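Local coordinates for protein endoglucanase A (Clostridium acetobutylicum, PDB 3IK2) that probably hydrolyses internal beta-1,4-glucosidic bonds of cellulose and related glucans, as a family 44 glycoside hydrolase with a TIM-like barrel, at residues A[83-88]-A[160-165]; A[275-280]-A[349-354]. One frame throughout, in Å; residues are numbered along the deposited sequence.

Contact 1: residues A[83-88]-A[160-165]; sequences VYTAFH and VNKYGS
With chi1 at -172°, His88 swings its imidazole opposite the backbone N, and Tyr163 has its ring anti to the carbonyl carbon (chi1 -63°); these two torsions send the side chains past each other in opposite directions and bring the imidazole edge over the phenol face. The pair is T-shaped: ring planes stand at 84° and centroids lie 4.4 Å apart. CD2 of His88 points in near the ring centre, 3.5 Å from Tyr163 CG. The other face of the phenol is covered by Lys162 CG of its own helix, so the ring is held between two residues. At its far end Tyr163 OH comes 3.0 Å from Thr85 O, while its hydrogen bond is with Asp89 OD1. Thr85 CG2 touches Lys162 CD, 3.6 Å away, the two side chains crossing at about a right angle. The imidazole is fixed by hydrogen bonds at both nitrogens, ND1 with Ser99 OG and NE2 with Lys170 O. The contact joins successive outer helices of the TIM-like barrel, 82-93 after strand 34-37 and the C-terminal end of 152-163 after strand 99-103; Leu159 also touches Thr85, while Tyr84 and Phe87 pack on Ile37 of strand 34-37.

Contact 2: residues A[275-280]-A[349-354]; sequences DLHWYP and SFSEYN
Two neighbouring parallel strands of the eight-stranded barrel, 273-278 and 347-353, meet here, pairing Asp275 with Ser349 and Leu276 with Phe350. Leu276 N donates to Ser349 O at 3.1 Å from above the carbonyl plane. Farther along, Trp278 N reaches Glu352 O over 2.9 Å with an N-H...O angle of 161°; between these bonds the second chain turns a corner at Ser351 and Glu352, and the bonds from Ser351 N to Asp275 OD1 and Leu276 O are weak. On the side carrying Asp275 and His277, the aspartate takes two serine hydroxyls: Ser349 OG meets OD1 on its anti side, out of the carboxylate plane, at 2.7 Å, and Ser351 OG meets the syn lone pair of OD2 at the same 2.7 Å. This is the inward-facing polar side of a TIM-like barrel, and its row of groups continues with Glu352. Glu352 CB lies over one face of His277, offset toward the rim and 3.8 Å from the ring centroid in a CH-pi contact, while chi1 of -69° and an extended chain carry the carboxylate on to stack at 21° to the imidazole. OE1 accepts from Tyr279 OH in the plane of the phenol; the modelled 2.4 Å is too short to be taken literally. Arg36 NH1 forms a salt bridge with OE2, and Glu180 bonds His277 ND1. Glu352 near the end of strand 347-353, with Glu180 just after strand 174-177, is consistent with the two-carboxylate active site of retaining TIM-barrel glycosidases. On the reverse side, Phe350 CD2 lies 3.9 Å from Trp278 CB, under helix 331-342, whose Leu331 touches both.

Overall arrangement
From the N terminus, strand 2-15 belongs to the separate nine-stranded sheet; the chain then enters the barrel at strands 22-23 and 34-37 before helix 82-93 begins contact 1. That contact closes a loop of 71 residues, including strand 99-103, when helix 152-163 ends beside the earlier helix. Strands 174-177 and 220-226 follow, and strand 273-278 opens contact 2, closed by strand 347-353 after 68 intervening residues that include helix 331-342. The two loops lie in series, neither nesting nor crossing. Contact 1 ties outer helices and contact 2 barrel strands: the centre of contact 1 lies about 21 Å, that of contact 2 about 5 Å, from the centre of the chain.

Contact 1: residues A[83-88]-A[160-165]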
ATOM      1  N   VAL A  83     -19.773   8.783  -3.003  1.00  6.71           N
ATOM      2  CA  VAL A  83     -18.449   8.862  -2.419  1.00  6.03           C
ATOM      3  C   VAL A  83     -17.419   8.158  -3.339  1.00  6.21           C
ATOM      4  O   VAL A  83     -16.362   8.716  -3.657  1.00  6.14           O
ATOM      5  CB  VAL A  83     -18.442   8.268  -0.966  1.00  6.23           C
ATOM      6  CG1 VAL A  83     -17.008   8.008  -0.447  1.00  5.92           C
ATOM      7  CG2 VAL A  83     -19.253   9.150   0.036  1.00  3.94           C
ATOM      8  N   TYR A  84     -17.748   6.933  -3.758  1.00  6.65           N
ATOM      9  CA  TYR A  84     -16.893   6.109  -4.643  1.00  6.10           C
ATOM     10  C   TYR A  84     -16.818   6.652  -6.075  1.00  6.28           C
ATOM     11  O   TYR A  84     -15.767   6.578  -6.722  1.00  6.17           O
ATOM     12  CB  TYR A  84     -17.355   4.643  -4.636  1.00  5.95           C
ATOM     13  CG  TYR A  84     -16.975   3.872  -3.374  1.00  7.14           C
ATOM     14  CD1 TYR A  84     -16.419   2.601  -3.464  1.00  7.01           C
ATOM     15  CD2 TYR A  84     -17.174   4.412  -2.102  1.00  5.27           C
ATOM     16  CE1 TYR A  84     -16.084   1.882  -2.334  1.00  5.35           C
ATOM     17  CE2 TYR A  84     -16.823   3.712  -0.964  1.00  4.66           C
ATOM     18  CZ  TYR A  84     -16.283   2.442  -1.091  1.00  5.69           C
ATOM     19  OH  TYR A  84     -15.954   1.722   0.028  1.00  6.10           O
ATOM     20  N   THR A  85     -17.923   7.182  -6.590  1.00  6.39           N
ATOM     21  CA  THR A  85     -17.848   7.800  -7.906  1.00  6.75           C
ATOM     22  C   THR A  85     -17.069   9.139  -7.890  1.00  7.18           C
ATOM     23  O   THR A  85     -16.286   9.417  -8.799  1.00  7.87           O
ATOM     24  CB  THR A  85     -19.219   7.797  -8.669  1.00  7.11           C
ATOM     25  OG1 THR A  85     -20.170   8.640  -8.015  1.00  7.43           O
ATOM     26  CG2 THR A  85     -19.792   6.363  -8.734  1.00  2.78           C
ATOM     27  N   ALA A  86     -17.191   9.932  -6.832  1.00  7.83           N
ATOM     28  CA  ALA A  86     -16.328  11.121  -6.729  1.00  7.65           C
ATOM     29  C   ALA A  86     -14.855  10.668  -6.706  1.00  7.62           C
ATOM     30  O   ALA A  86     -14.024  11.196  -7.443  1.00  7.07           O
ATOM     31  CB  ALA A  86     -16.663  11.953  -5.483  1.00  7.65           C
ATOM     32  N   PHE A  87     -14.561   9.684  -5.849  1.00  7.11           N
ATOM     33  CA  PHE A  87     -13.228   9.079  -5.767  1.00  7.14           C
ATOM     34  C   PHE A  87     -12.684   8.580  -7.121  1.00  6.80           C
ATOM     35  O   PHE A  87     -11.626   9.025  -7.567  1.00  6.92           O
ATOM     36  CB  PHE A  87     -13.182   7.967  -4.709  1.00  5.91           C
ATOM     37  CG  PHE A  87     -11.856   7.277  -4.630  1.00  5.84           C
ATOM     38  CD1 PHE A  87     -10.805   7.851  -3.939  1.00  5.05           C
ATOM     39  CD2 PHE A  87     -11.659   6.029  -5.247  1.00  7.25           C
ATOM     40  CE1 PHE A  87      -9.565   7.206  -3.882  1.00  6.10           C
ATOM     41  CE2 PHE A  87     -10.406   5.389  -5.198  1.00  4.29           C
ATOM     42  CZ  PHE A  87      -9.375   5.986  -4.511  1.00  4.80           C
ATOM     43  N   HIS A  88     -13.387   7.661  -7.776  1.00  6.46           N
ATOM     44  CA  HIS A  88     -12.871   7.121  -9.051  1.00  6.29           C
ATOM     45  C   HIS A  88     -12.853   8.140 -10.187  1.00  6.18           C
ATOM     46  O   HIS A  88     -11.994   8.075 -11.061  1.00  6.22           O
ATOM     47  CB  HIS A  88     -13.588   5.839  -9.491  1.00  5.23           C
ATOM     48  CG  HIS A  88     -12.940   5.181 -10.683  1.00  6.29           C
ATOM     49  ND1 HIS A  88     -11.613   4.812 -10.699  1.00  6.53           N
ATOM     50  CD2 HIS A  88     -13.438   4.826 -11.891  1.00  5.21           C
ATOM     51  CE1 HIS A  88     -11.315   4.280 -11.870  1.00  5.65           C
ATOM     52  NE2 HIS A  88     -12.411   4.263 -12.608  1.00  3.60           N
ATOM     53  N   VAL A 160     -19.691  -0.781 -12.131  1.00  8.31           N
ATOM     54  CA  VAL A 160     -19.346  -1.304 -13.456  1.00  8.33           C
ATOM     55  C   VAL A 160     -20.276  -0.700 -14.513  1.00  8.83           C
ATOM     56  O   VAL A 160     -19.861  -0.419 -15.645  1.00  8.22           O
ATOM     57  CB  VAL A 160     -19.388  -2.854 -13.470  1.00  8.27           C
ATOM     58  CG1 VAL A 160     -19.299  -3.417 -14.924  1.00  8.12           C
ATOM     59  CG2 VAL A 160     -18.255  -3.385 -12.609  1.00  7.91           C
ATOM     60  N   ASN A 161     -21.534  -0.504 -14.138  1.00  9.22           N
ATOM     61  CA  ASN A 161     -22.467   0.171 -15.033  1.00 10.10           C
ATOM     62  C   ASN A 161     -21.958   1.564 -15.415  1.00  9.10           C
ATOM     63  O   ASN A 161     -22.064   1.973 -16.566  1.00  8.09           O
ATOM     64  CB  ASN A 161     -23.872   0.264 -14.426  1.00 10.48           C
ATOM     65  CG  ASN A 161     -24.822   1.178 -15.274  1.00 12.60           C
ATOM     66  OD1 ASN A 161     -24.830   2.416 -15.120  1.00 12.10           O
ATOM     67  ND2 ASN A 161     -25.592   0.560 -16.158  1.00  8.53           N
ATOM     68  N   LYS A 162     -21.406   2.278 -14.436  1.00  9.03           N
ATOM     69  CA  LYS A 162     -20.854   3.614 -14.678  1.00  8.49           C
ATOM     70  C   LYS A 162     -19.543   3.587 -15.460  1.00  8.35           C
ATOM     71  O   LYS A 162     -19.376   4.314 -16.434  1.00  8.09           O
ATOM     72  CB  LYS A 162     -20.717   4.383 -13.362  1.00  8.69           C
ATOM     73  CG  LYS A 162     -20.319   5.835 -13.530  1.00 10.23           C
ATOM     74  CD  LYS A 162     -20.650   6.607 -12.261  1.00 15.60           C
ATOM     75  CE  LYS A 162     -20.977   8.062 -12.567  1.00 19.82           C
ATOM     76  NZ  LYS A 162     -19.882   8.807 -13.270  1.00 18.59           N
ATOM     77  N   TYR A 163     -18.620   2.724 -15.051  1.00  8.33           N
ATOM     78  CA  TYR A 163     -17.244   2.802 -15.530  1.00  7.91           C
ATOM     79  C   TYR A 163     -16.857   1.708 -16.527  1.00  7.82           C
ATOM     80  O   TYR A 163     -15.853   1.838 -17.224  1.00  7.52           O
ATOM     81  CB  TYR A 163     -16.276   2.788 -14.336  1.00  7.54           C
ATOM     82  CG  TYR A 163     -16.440   3.987 -13.408  1.00  8.72           C
ATOM     83  CD1 TYR A 163     -16.272   5.295 -13.890  1.00  6.88           C
ATOM     84  CD2 TYR A 163     -16.767   3.815 -12.045  1.00  8.40           C
ATOM     85  CE1 TYR A 163     -16.411   6.387 -13.065  1.00  7.46           C
ATOM     86  CE2 TYR A 163     -16.906   4.935 -11.193  1.00  8.32           C
ATOM     87  CZ  TYR A 163     -16.723   6.208 -11.726  1.00  7.50           C
ATOM     88  OH  TYR A 163     -16.837   7.324 -10.940  1.00  9.23           O
ATOM     89  N   GLY A 164     -17.653   0.644 -16.571  1.00  7.67           N
ATOM     90  CA  GLY A 164     -17.302  -0.583 -17.267  1.00  7.44           C
ATOM     91  C   GLY A 164     -16.362  -1.490 -16.498  1.00  7.64           C
ATOM     92  O   GLY A 164     -15.928  -1.202 -15.358  1.00  6.43           O
ATOM     93  N   SER A 165     -16.035  -2.605 -17.129  1.00  7.39           N
ATOM     94  CA  SER A 165     -15.148  -3.558 -16.519  1.00  8.22           C
ATOM     95  C   SER A 165     -13.735  -2.976 -16.320  1.00  8.49           C
ATOM     96  O   SER A 165     -13.321  -2.080 -17.036  1.00  7.55           O
ATOM     97  CB  SER A 165     -15.082  -4.825 -17.362  1.00  7.90           C
ATOM     98  OG  SER A 165     -14.117  -5.702 -16.819  1.00  9.56           O
TER

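Contact 2: residues A[275-280]-A[349-354]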
ATOM      1  N   ASP A 275      -3.301  -8.951   0.597  1.00  4.97           N
ATOM      2  CA  ASP A 275      -3.223  -7.554   0.986  1.00  4.46           C
ATOM      3  C   ASP A 275      -2.940  -7.378   2.472  1.00  4.28           C
ATOM      4  O   ASP A 275      -3.587  -7.977   3.330  1.00  4.03           O
ATOM      5  CB  ASP A 275      -4.484  -6.816   0.573  1.00  4.07           C
ATOM      6  CG  ASP A 275      -4.412  -5.323   0.853  1.00  4.73           C
ATOM      7  OD1 ASP A 275      -3.451  -4.648   0.410  1.00  5.38           O
ATOM      8  OD2 ASP A 275      -5.342  -4.811   1.500  1.00  6.59           O
ATOM      9  N   LEU A 276      -1.965  -6.534   2.759  1.00  4.44           N
ATOM     10  CA  LEU A 276      -1.373  -6.437   4.080  1.00  5.26           C
ATOM     11  C   LEU A 276      -1.204  -4.959   4.417  1.00  4.97           C
ATOM     12  O   LEU A 276      -1.044  -4.142   3.524  1.00  4.56           O
ATOM     13  CB  LEU A 276       0.014  -7.121   4.046  1.00  5.29           C
ATOM     14  CG  LEU A 276       0.262  -8.595   4.384  1.00  7.53           C
ATOM     15  CD1 LEU A 276      -0.894  -9.568   4.239  1.00  4.72           C
ATOM     16  CD2 LEU A 276       1.568  -9.165   3.779  1.00  6.26           C
ATOM     17  N   HIS A 277      -1.261  -4.638   5.705  1.00  4.60           N
ATOM     18  CA  HIS A 277      -0.876  -3.342   6.208  1.00  5.29           C
ATOM     19  C   HIS A 277       0.404  -3.472   7.009  1.00  5.42           C
ATOM     20  O   HIS A 277       0.619  -4.462   7.691  1.00  5.84           O
ATOM     21  CB  HIS A 277      -1.998  -2.717   7.051  1.00  4.02           C
ATOM     22  CG  HIS A 277      -3.263  -2.516   6.286  1.00  5.35           C
ATOM     23  ND1 HIS A 277      -4.452  -2.174   6.887  1.00  4.43           N
ATOM     24  CD2 HIS A 277      -3.531  -2.644   4.962  1.00  2.88           C
ATOM     25  CE1 HIS A 277      -5.398  -2.091   5.966  1.00  5.50           C
ATOM     26  NE2 HIS A 277      -4.866  -2.383   4.792  1.00  3.61           N
ATOM     27  N   TRP A 278       1.266  -2.470   6.907  1.00  6.16           N
ATOM     28  CA  TRP A 278       2.567  -2.525   7.549  1.00  6.06           C
ATOM     29  C   TRP A 278       2.930  -1.166   8.092  1.00  6.49           C
ATOM     30  O   TRP A 278       3.400  -0.289   7.365  1.00  6.74           O
ATOM     31  CB  TRP A 278       3.617  -3.011   6.570  1.00  5.91           C
ATOM     32  CG  TRP A 278       4.988  -3.329   7.180  1.00  7.57           C
ATOM     33  CD1 TRP A 278       6.161  -2.682   6.931  1.00  6.08           C
ATOM     34  CD2 TRP A 278       5.302  -4.390   8.090  1.00  6.28           C
ATOM     35  NE1 TRP A 278       7.186  -3.279   7.627  1.00  6.51           N
ATOM     36  CE2 TRP A 278       6.688  -4.333   8.339  1.00  7.67           C
ATOM     37  CE3 TRP A 278       4.546  -5.384   8.718  1.00  8.08           C
ATOM     38  CZ2 TRP A 278       7.341  -5.234   9.205  1.00  6.21           C
ATOM     39  CZ3 TRP A 278       5.191  -6.285   9.572  1.00  6.86           C
ATOM     40  CH2 TRP A 278       6.570  -6.201   9.799  1.00  6.10           C
ATOM     41  N   TYR A 279       2.646  -0.982   9.372  1.00  7.00           N
ATOM     42  CA  TYR A 279       3.104   0.180  10.092  1.00  7.49           C
ATOM     43  C   TYR A 279       4.219  -0.373  10.933  1.00  8.40           C
ATOM     44  O   TYR A 279       3.961  -1.206  11.795  1.00  8.57           O
ATOM     45  CB  TYR A 279       1.998   0.764  10.965  1.00  6.23           C
ATOM     46  CG  TYR A 279       0.852   1.336  10.154  1.00  7.27           C
ATOM     47  CD1 TYR A 279       0.895   2.660   9.660  1.00  4.62           C
ATOM     48  CD2 TYR A 279      -0.282   0.567   9.883  1.00  4.75           C
ATOM     49  CE1 TYR A 279      -0.184   3.193   8.913  1.00  5.73           C
ATOM     50  CE2 TYR A 279      -1.358   1.096   9.125  1.00  6.52           C
ATOM     51  CZ  TYR A 279      -1.295   2.407   8.641  1.00  5.69           C
ATOM     52  OH  TYR A 279      -2.366   2.928   7.906  1.00  6.07           O
ATOM     53  N   PRO A 280       5.476   0.015  10.617  1.00  9.86           N
ATOM     54  CA  PRO A 280       6.643  -0.559  11.298  1.00 10.00           C
ATOM     55  C   PRO A 280       6.567  -0.464  12.838  1.00 10.49           C
ATOM     56  O   PRO A 280       6.157   0.567  13.396  1.00 10.61           O
ATOM     57  CB  PRO A 280       7.832   0.251  10.741  1.00 10.23           C
ATOM     58  CG  PRO A 280       7.227   1.406   9.972  1.00  9.99           C
ATOM     59  CD  PRO A 280       5.857   1.006   9.583  1.00  9.65           C
ATOM     60  N   SER A 349       0.368  -7.075  -1.972  1.00  5.14           N
ATOM     61  CA  SER A 349      -0.039  -5.668  -1.848  1.00  4.91           C
ATOM     62  C   SER A 349       0.206  -5.142  -0.432  1.00  4.68           C
ATOM     63  O   SER A 349       0.054  -5.889   0.555  1.00  4.01           O
ATOM     64  CB  SER A 349      -1.502  -5.523  -2.243  1.00  4.51           C
ATOM     65  OG  SER A 349      -2.044  -4.284  -1.833  1.00  7.43           O
ATOM     66  N   PHE A 350       0.643  -3.878  -0.341  1.00  5.27           N
ATOM     67  CA  PHE A 350       0.641  -3.124   0.936  1.00  5.90           C
ATOM     68  C   PHE A 350      -0.274  -1.911   0.820  1.00  5.55           C
ATOM     69  O   PHE A 350       0.157  -0.823   0.425  1.00  5.62           O
ATOM     70  CB  PHE A 350       2.048  -2.691   1.368  1.00  5.96           C
ATOM     71  CG  PHE A 350       2.963  -3.858   1.747  1.00  8.61           C
ATOM     72  CD1 PHE A 350       3.856  -4.398   0.815  1.00  6.18           C
ATOM     73  CD2 PHE A 350       2.918  -4.416   3.031  1.00 10.20           C
ATOM     74  CE1 PHE A 350       4.679  -5.488   1.156  1.00  9.38           C
ATOM     75  CE2 PHE A 350       3.744  -5.498   3.377  1.00  9.15           C
ATOM     76  CZ  PHE A 350       4.620  -6.041   2.434  1.00  7.66           C
ATOM     77  N   SER A 351      -1.549  -2.108   1.150  1.00  5.20           N
ATOM     78  CA  SER A 351      -2.554  -1.056   0.985  1.00  4.42           C
ATOM     79  C   SER A 351      -2.578  -0.004   2.090  1.00  4.28           C
ATOM     80  O   SER A 351      -3.261   1.003   1.954  1.00  4.86           O
ATOM     81  CB  SER A 351      -3.942  -1.656   0.780  1.00  2.87           C
ATOM     82  OG  SER A 351      -4.309  -2.387   1.920  1.00  2.39           O
ATOM     83  N   GLU A 352      -1.880  -0.248   3.189  1.00  4.38           N
ATOM     84  CA  GLU A 352      -1.509   0.805   4.137  1.00  4.63           C
ATOM     85  C   GLU A 352      -0.098   0.585   4.688  1.00  4.72           C
ATOM     86  O   GLU A 352       0.295  -0.548   4.965  1.00  5.12           O
ATOM     87  CB  GLU A 352      -2.485   0.897   5.299  1.00  4.45           C
ATOM     88  CG  GLU A 352      -3.871   1.409   4.933  1.00  5.30           C
ATOM     89  CD  GLU A 352      -4.817   1.404   6.121  1.00  6.23           C
ATOM     90  OE1 GLU A 352      -4.325   1.640   7.255  1.00  5.91           O
ATOM     91  OE2 GLU A 352      -6.042   1.184   5.913  1.00  6.10           O
ATOM     92  N   TYR A 353       0.643   1.683   4.827  1.00  4.47           N
ATOM     93  CA  TYR A 353       1.983   1.697   5.420  1.00  5.70           C
ATOM     94  C   TYR A 353       2.288   3.182   5.648  1.00  5.74           C
ATOM     95  O   TYR A 353       1.705   4.057   5.015  1.00  6.22           O
ATOM     96  CB  TYR A 353       3.051   1.033   4.508  1.00  4.83           C
ATOM     97  CG  TYR A 353       3.339   1.855   3.260  1.00  6.24           C
ATOM     98  CD1 TYR A 353       4.358   2.832   3.258  1.00  5.58           C
ATOM     99  CD2 TYR A 353       2.587   1.676   2.083  1.00  3.05           C
ATOM    100  CE1 TYR A 353       4.606   3.617   2.129  1.00  5.24           C
ATOM    101  CE2 TYR A 353       2.846   2.466   0.930  1.00  5.66           C
ATOM    102  CZ  TYR A 353       3.849   3.439   0.980  1.00  6.12           C
ATOM    103  OH  TYR A 353       4.102   4.210  -0.128  1.00  6.17           O
ATOM    104  N   ASN A 354       3.213   3.459   6.542  1.00  6.10           N
ATOM    105  CA  ASN A 354       3.666   4.821   6.817  1.00  5.91           C
ATOM    106  C   ASN A 354       4.880   4.626   7.719  1.00  5.99           C
ATOM    107  O   ASN A 354       4.826   3.815   8.651  1.00  5.19           O
ATOM    108  CB  ASN A 354       2.549   5.624   7.513  1.00  5.33           C
ATOM    109  CG  ASN A 354       2.949   7.049   7.860  1.00  6.41           C
ATOM    110  OD1 ASN A 354       3.716   7.278   8.781  1.00 10.87           O
ATOM    111  ND2 ASN A 354       2.383   8.011   7.165  1.00  6.24           N
TER